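Local coordinates for regulation of enolase protein 1 (Saccharomyces cerevisiae, PDB 3O12) that functions in galactose metabolism through GAL83 and may control the level of the enolase ENO1, at residues Thr57-Glu62 with Met103-Asp108; Leu129-Ser134 with Pro177-Asp182. One frame throughout, in Å; residues are numbered along the deposited sequence.

Contact 1 (Thr57-Glu62 with Met103-Asp108); sequences TDFWRE and MVRIDD. With EDO (1,2-ethanediol), chain H; EDO (1,2-ethanediol), chain G.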
loop_
_atom_site.group_PDB
_atom_site.type_symbol
_atom_site.label_atom_id
_atom_site.label_comp_id
_atom_site.label_asym_id
_atom_site.label_seq_id
_atom_site.Cartn_x
_atom_site.Cartn_y
_atom_site.Cartn_z
ATOM N N THR A 57 -12.150 3.389 7.621
ATOM C CA THR A 57 -11.540 3.297 6.300
ATOM C C THR A 57 -10.862 1.934 6.137
ATOM O O THR A 57 -10.142 1.479 7.026
ATOM C CB THR A 57 -10.549 4.459 6.051
ATOM O OG1 THR A 57 -9.645 4.573 7.155
ATOM C CG2 THR A 57 -11.303 5.785 5.907
ATOM N N ASP A 58 -11.123 1.268 5.015
ATOM C CA ASP A 58 -10.613 -0.093 4.813
ATOM C C ASP A 58 -10.658 -0.481 3.333
ATOM O O ASP A 58 -11.372 0.133 2.536
ATOM C CB ASP A 58 -11.440 -1.082 5.652
ATOM C CG ASP A 58 -10.724 -2.411 5.910
ATOM O OD1 ASP A 58 -9.527 -2.554 5.574
ATOM O OD2 ASP A 58 -11.383 -3.311 6.482
ATOM N N PHE A 59 -9.902 -1.518 2.978
ATOM C CA PHE A 59 -9.965 -2.118 1.651
ATOM C C PHE A 59 -10.082 -3.620 1.841
ATOM O O PHE A 59 -9.184 -4.242 2.411
ATOM C CB PHE A 59 -8.682 -1.840 0.854
ATOM C CG PHE A 59 -8.578 -0.444 0.301
ATOM C CD1 PHE A 59 -9.467 0.009 -0.672
ATOM C CD2 PHE A 59 -7.552 0.393 0.719
ATOM C CE1 PHE A 59 -9.346 1.299 -1.197
ATOM C CE2 PHE A 59 -7.426 1.685 0.198
ATOM C CZ PHE A 59 -8.322 2.131 -0.751
ATOM N N TRP A 60 -11.174 -4.201 1.359
ATOM C CA TRP A 60 -11.390 -5.643 1.467
ATOM C C TRP A 60 -12.490 -6.035 0.501
ATOM O O TRP A 60 -13.438 -5.284 0.325
ATOM C CB TRP A 60 -11.823 -6.037 2.890
ATOM C CG TRP A 60 -11.872 -7.527 3.073
ATOM C CD1 TRP A 60 -12.983 -8.338 3.058
ATOM C CD2 TRP A 60 -10.748 -8.388 3.275
ATOM N NE1 TRP A 60 -12.607 -9.652 3.254
ATOM C CE2 TRP A 60 -11.242 -9.705 3.385
ATOM C CE3 TRP A 60 -9.368 -8.173 3.372
ATOM C CZ2 TRP A 60 -10.400 -10.803 3.586
ATOM C CZ3 TRP A 60 -8.533 -9.267 3.573
ATOM C CH2 TRP A 60 -9.057 -10.566 3.678
ATOM N N ARG A 61 -12.377 -7.210 -0.115
ATOM C CA ARG A 61 -13.459 -7.707 -0.961
ATOM C C ARG A 61 -13.857 -9.138 -0.618
ATOM O O ARG A 61 -13.164 -10.092 -0.979
ATOM C CB ARG A 61 -13.110 -7.620 -2.453
ATOM C CG ARG A 61 -13.542 -6.331 -3.113
ATOM C CD ARG A 61 -13.360 -6.384 -4.630
ATOM N NE ARG A 61 -14.430 -7.086 -5.337
ATOM C CZ ARG A 61 -15.599 -6.538 -5.663
ATOM N NH1 ARG A 61 -16.506 -7.250 -6.320
ATOM N NH2 ARG A 61 -15.872 -5.285 -5.325
ATOM N N GLU A 62 -14.974 -9.247 0.107
ATOM C CA GLU A 62 -15.775 -10.473 0.240
ATOM C C GLU A 62 -15.231 -11.599 1.114
ATOM O O GLU A 62 -15.922 -12.078 2.015
ATOM C CB GLU A 62 -16.148 -11.032 -1.139
ATOM C CG GLU A 62 -17.036 -12.269 -1.083
ATOM C CD GLU A 62 -18.321 -12.041 -0.296
ATOM O OE1 GLU A 62 -18.761 -10.876 -0.178
ATOM O OE2 GLU A 62 -18.895 -13.033 0.203
HETATM N N MSE A 103 -0.343 0.621 -2.407
HETATM C CA MSE A 103 -1.375 -0.070 -3.177
HETATM C C MSE A 103 -1.068 0.015 -4.668
HETATM O O MSE A 103 -0.550 1.032 -5.157
HETATM C CB MSE A 103 -2.763 0.511 -2.859
HETATM C CG MSE A 103 -3.859 0.221 -3.906
HETATM SE SE MSE A 103 -5.633 0.759 -3.263
HETATM C CE MSE A 103 -6.004 -0.815 -2.187
ATOM N N VAL A 104 -1.365 -1.064 -5.385
ATOM C CA VAL A 104 -1.451 -1.066 -6.839
ATOM C C VAL A 104 -2.912 -1.338 -7.161
ATOM O O VAL A 104 -3.498 -2.283 -6.627
ATOM C CB VAL A 104 -0.593 -2.172 -7.459
ATOM C CG1 VAL A 104 -0.742 -2.212 -8.966
ATOM C CG2 VAL A 104 0.876 -2.031 -7.053
ATOM N N ARG A 105 -3.514 -0.522 -8.020
ATOM C CA ARG A 105 -4.939 -0.637 -8.291
ATOM C C ARG A 105 -5.221 -0.529 -9.779
ATOM O O ARG A 105 -4.675 0.350 -10.469
ATOM C CB ARG A 105 -5.687 0.471 -7.538
ATOM C CG ARG A 105 -7.204 0.494 -7.719
ATOM C CD ARG A 105 -7.780 1.566 -6.792
ATOM N NE ARG A 105 -9.216 1.793 -6.948
ATOM C CZ ARG A 105 -10.143 1.361 -6.099
ATOM N NH1 ARG A 105 -9.798 0.647 -5.028
ATOM N NH2 ARG A 105 -11.421 1.643 -6.310
ATOM N N ILE A 106 -6.088 -1.415 -10.268
ATOM C CA ILE A 106 -6.678 -1.280 -11.600
ATOM C C ILE A 106 -8.079 -0.689 -11.439
ATOM O O ILE A 106 -8.424 0.305 -12.076
ATOM C CB ILE A 106 -6.752 -2.642 -12.307
ATOM C CG1 ILE A 106 -5.347 -3.213 -12.546
ATOM C CG2 ILE A 106 -7.532 -2.516 -13.626
ATOM C CD1 ILE A 106 -5.350 -4.646 -13.078
ATOM N N ASP A 107 -8.889 -1.312 -10.581
ATOM C CA ASP A 107 -10.228 -0.817 -10.266
ATOM C C ASP A 107 -10.658 -1.392 -8.924
ATOM O O ASP A 107 -9.852 -2.027 -8.241
ATOM C CB ASP A 107 -11.242 -1.158 -11.366
ATOM C CG ASP A 107 -11.272 -2.637 -11.718
ATOM O OD1 ASP A 107 -11.136 -3.498 -10.817
ATOM O OD2 ASP A 107 -11.465 -2.946 -12.914
ATOM N N ASP A 108 -11.908 -1.180 -8.529
ATOM C CA ASP A 108 -12.306 -1.594 -7.180
ATOM C C ASP A 108 -12.294 -3.111 -6.967
ATOM O O ASP A 108 -12.302 -3.586 -5.825
ATOM C CB ASP A 108 -13.648 -0.977 -6.761
ATOM C CG ASP A 108 -14.815 -1.462 -7.599
ATOM O OD1 ASP A 108 -14.623 -2.330 -8.472
ATOM O OD2 ASP A 108 -15.934 -0.957 -7.381
HETATM C C1 EDO H . -10.220 -8.083 7.169
HETATM O O1 EDO H . -10.224 -8.024 8.598
HETATM C C2 EDO H . -11.034 -6.920 6.613
HETATM O O2 EDO H . -10.367 -5.691 6.922
HETATM C C1 EDO G . -6.114 -6.876 5.766
HETATM O O1 EDO G . -5.100 -5.906 6.047
HETATM C C2 EDO G . -7.395 -6.161 5.362
HETATM O O2 EDO G . -7.699 -5.095 6.273
HETATM O O HOH W 1 -14.507 -3.367 -4.018
#
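A Met-aromatic contact between Phe59 and Met103 joins two strands of the larger, curled antiparallel sheet in this DUF1349 beta-sandwich. Strand 59-61 and strand 102-105 are not neighbours: strands 68-78 and 185-191 run between them, but the curl of the sheet brings the two strands near enough for their side chains to meet. Met103 is a selenomethionine. Its CE sits over the middle of one face of the Phe59 ring, 3.5 Å from the centroid and 13° off the ring normal, a CH-pi approach. SE follows over the same ring at 4.1 Å from the centroid. The bend at the last torsion of Met103 (chi3 -81°) lets both atoms bear on the ring, and Met189 packs against both side chains. The extended Arg105 crosses Phe59 at about a right angle, with NH1 3.9 Å from CE1 and the guanidinium and ring planes 51° apart; its charge is answered by a salt bridge to Asp70. Just beyond, Ile106 and Asp107 form a classic beta bulge opposite His110, where the chain turns a corner before Asp108. There Arg61 lays its CD 3.2 Å from the carbonyl O of Asp108. A water in the guanidinium plane accepts from Arg61 NH2 at 2.7 Å and donates to Asp108 O at 2.9 Å, while NE is engaged by Gly132 O. Asp108 OD1 lies 4.5 Å from Arg61 NH2, well out of the guanidinium plane, so the opposite charges probably attract only loosely. Asp58 and Trp60 hold two ethanediol molecules, probably from the crystallisation liquor: O2 of the chain H molecule donates to Asp58 OD2 at 2.6 Å, and its C2 rests over one face of the Trp60 indole, displaced toward the rim.

Contact 2 (Leu129-Ser134 with Pro177-Asp182); sequences LTNGKS and PFPTSD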
loop_
_atom_site.group_PDB
_atom_site.type_symbol
_atom_site.label_atom_id
_atom_site.label_comp_id
_atom_site.label_asym_id
_atom_site.label_seq_id
_atom_site.Cartn_x
_atom_site.Cartn_y
_atom_site.Cartn_z
ATOM N N LEU A 129 -3.955 -9.437 -1.985
ATOM C CA LEU A 129 -4.122 -9.412 -3.424
ATOM C C LEU A 129 -5.576 -9.701 -3.723
ATOM O O LEU A 129 -6.092 -10.749 -3.330
ATOM C CB LEU A 129 -3.225 -10.465 -4.081
ATOM C CG LEU A 129 -3.019 -10.353 -5.595
ATOM C CD1 LEU A 129 -1.830 -11.198 -6.024
ATOM C CD2 LEU A 129 -4.265 -10.750 -6.347
ATOM N N THR A 130 -6.235 -8.764 -4.392
ATOM C CA THR A 130 -7.655 -8.874 -4.680
ATOM C C THR A 130 -7.841 -9.002 -6.175
ATOM O O THR A 130 -7.482 -8.112 -6.949
ATOM C CB THR A 130 -8.401 -7.656 -4.117
ATOM O OG1 THR A 130 -8.243 -7.664 -2.694
ATOM C CG2 THR A 130 -9.883 -7.703 -4.463
ATOM N N ASN A 131 -8.347 -10.154 -6.590
ATOM C CA ASN A 131 -8.758 -10.350 -7.968
ATOM C C ASN A 131 -10.163 -10.886 -7.905
ATOM O O ASN A 131 -10.371 -12.102 -7.839
ATOM C CB ASN A 131 -7.815 -11.321 -8.673
ATOM C CG ASN A 131 -7.985 -11.295 -10.181
ATOM O OD1 ASN A 131 -9.057 -10.973 -10.689
ATOM N ND2 ASN A 131 -6.925 -11.637 -10.901
ATOM N N GLY A 132 -11.129 -9.978 -7.864
ATOM C CA GLY A 132 -12.503 -10.345 -7.582
ATOM C C GLY A 132 -12.693 -10.463 -6.082
ATOM O O GLY A 132 -13.546 -9.791 -5.505
ATOM N N LYS A 133 -11.892 -11.324 -5.458
ATOM C CA LYS A 133 -11.926 -11.504 -4.007
ATOM C C LYS A 133 -10.529 -11.362 -3.403
ATOM O O LYS A 133 -9.513 -11.562 -4.092
ATOM C CB LYS A 133 -12.499 -12.875 -3.659
ATOM C CG LYS A 133 -13.948 -13.070 -4.056
ATOM C CD LYS A 133 -14.381 -14.475 -3.645
ATOM C CE LYS A 133 -15.770 -14.835 -4.133
ATOM N NZ LYS A 133 -16.057 -16.270 -3.834
ATOM N N SER A 134 -10.481 -11.027 -2.112
ATOM C CA SER A 134 -9.213 -10.783 -1.398
ATOM C C SER A 134 -8.490 -12.044 -0.885
ATOM O O SER A 134 -9.116 -12.953 -0.328
ATOM C CB SER A 134 -9.448 -9.837 -0.216
ATOM O OG SER A 134 -9.934 -8.567 -0.640
ATOM N N PRO A 177 0.400 -13.752 -9.712
ATOM C CA PRO A 177 -0.216 -13.249 -10.941
ATOM C C PRO A 177 -1.004 -11.987 -10.643
ATOM O O PRO A 177 -1.593 -11.853 -9.572
ATOM C CB PRO A 177 -1.189 -14.368 -11.346
ATOM C CG PRO A 177 -0.768 -15.563 -10.579
ATOM C CD PRO A 177 -0.165 -15.046 -9.298
ATOM N N PHE A 178 -1.025 -11.074 -11.601
ATOM C CA PHE A 178 -1.820 -9.867 -11.466
ATOM C C PHE A 178 -2.256 -9.514 -12.881
ATOM O O PHE A 178 -1.503 -9.718 -13.823
ATOM C CB PHE A 178 -0.982 -8.751 -10.833
ATOM C CG PHE A 178 -1.803 -7.605 -10.287
ATOM C CD1 PHE A 178 -2.631 -7.789 -9.190
ATOM C CD2 PHE A 178 -1.761 -6.359 -10.887
ATOM C CE1 PHE A 178 -3.390 -6.741 -8.686
ATOM C CE2 PHE A 178 -2.517 -5.308 -10.389
ATOM C CZ PHE A 178 -3.338 -5.500 -9.294
ATOM N N PRO A 179 -3.489 -9.013 -13.051
ATOM C CA PRO A 179 -3.940 -8.804 -14.434
ATOM C C PRO A 179 -3.062 -7.843 -15.219
ATOM O O PRO A 179 -2.597 -6.839 -14.671
ATOM C CB PRO A 179 -5.334 -8.198 -14.261
ATOM C CG PRO A 179 -5.802 -8.709 -12.954
ATOM C CD PRO A 179 -4.554 -8.730 -12.076
ATOM N N THR A 180 -2.843 -8.141 -16.496
ATOM C CA THR A 180 -2.220 -7.173 -17.388
ATOM C C THR A 180 -3.156 -5.986 -17.571
ATOM O O THR A 180 -4.378 -6.122 -17.455
ATOM C CB THR A 180 -1.891 -7.783 -18.763
ATOM O OG1 THR A 180 -3.088 -8.317 -19.338
ATOM C CG2 THR A 180 -0.873 -8.901 -18.622
ATOM N N SER A 181 -2.580 -4.820 -17.854
ATOM C CA SER A 181 -3.367 -3.605 -18.027
ATOM C C SER A 181 -2.526 -2.587 -18.770
ATOM O O SER A 181 -1.294 -2.587 -18.644
ATOM C CB SER A 181 -3.765 -3.041 -16.653
ATOM O OG SER A 181 -4.680 -1.963 -16.790
ATOM N N ASP A 182 -3.180 -1.719 -19.543
ATOM C CA ASP A 182 -2.478 -0.623 -20.201
ATOM C C ASP A 182 -1.937 0.383 -19.179
ATOM O O ASP A 182 -0.934 1.059 -19.423
ATOM C CB ASP A 182 -3.402 0.110 -21.188
ATOM C CG ASP A 182 -3.686 -0.692 -22.431
ATOM O OD1 ASP A 182 -2.940 -1.658 -22.708
ATOM O OD2 ASP A 182 -4.657 -0.342 -23.139
HETATM O O HOH W 2 -4.515 -11.653 -9.816
#
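Asn131 and Phe178 mark the nearest backbone approach, with 7.8 Å between Asn131 CA and Phe178 CA, a gap too wide for strand pairing. Residues 129-131 end strand 122-131, and the chain then reverses into strand 134-140. Gly132 occupies the middle of a classic gamma-turn, closed by a weak bond from Lys133 N to Asn131 O; its positive phi suits glycine. Opposite this hairpin end, the chain leaves edge strand 172-177 of the second sheet as an irregular loop. With CG anti to the backbone N (chi1 -166° in each), Leu129 and Asn131 extend across the gap. The two methyls of Leu129 divide their work: CD1 approaches the carbonyl O of Pro177 at 3.6 Å, while CD2 comes to the edge of the Phe178 ring, 4.4 Å from Phe178 CD1. The amide of Asn131 meets Pro179 from the opposite direction, ND2 lying 3.7 Å from CG of the proline ring. Pro179 in turn places CD over one face of Phe178, 3.4 Å above the ring plane, and both residues pack on Ile106. One water completes the crossing, accepting from Asn131 ND2 at 2.6 Å and donating to Pro177 O at 2.9 Å. On the far side of the strand, Thr130 OG1 shares a 2.8 Å hydrogen bond with Ser134 OG, linking the two arms of the hairpin. Polar linkage thus runs through a water, while direct touch is confined to a few methyl, ring and amide atoms and one carbonyl oxygen, which implies a light surface contact between the hairpin end and the loop leaving the other sheet.

Overall arrangement
From the N terminus, the chain passes through the small strands 34-36, 41-45 and 48-52 before reaching 57-62. Contact 1 closes when it returns at 103-108, enclosing a 40-residue excursion through strands 68-78 and 83-91. Contact 2 opens afterwards, at the hairpin end 129-134, and closes at 177-182 over 42 residues, so the two closures follow in series and neither nest nor cross. Contact 1 stays within the larger sheet; contact 2 joins that sheet to the loop leaving the edge of the other. They also touch: Arg61 N hydrogen-bonds to Ser134 OG of the hairpin, and both contacts lie on the same side of the chain's centre.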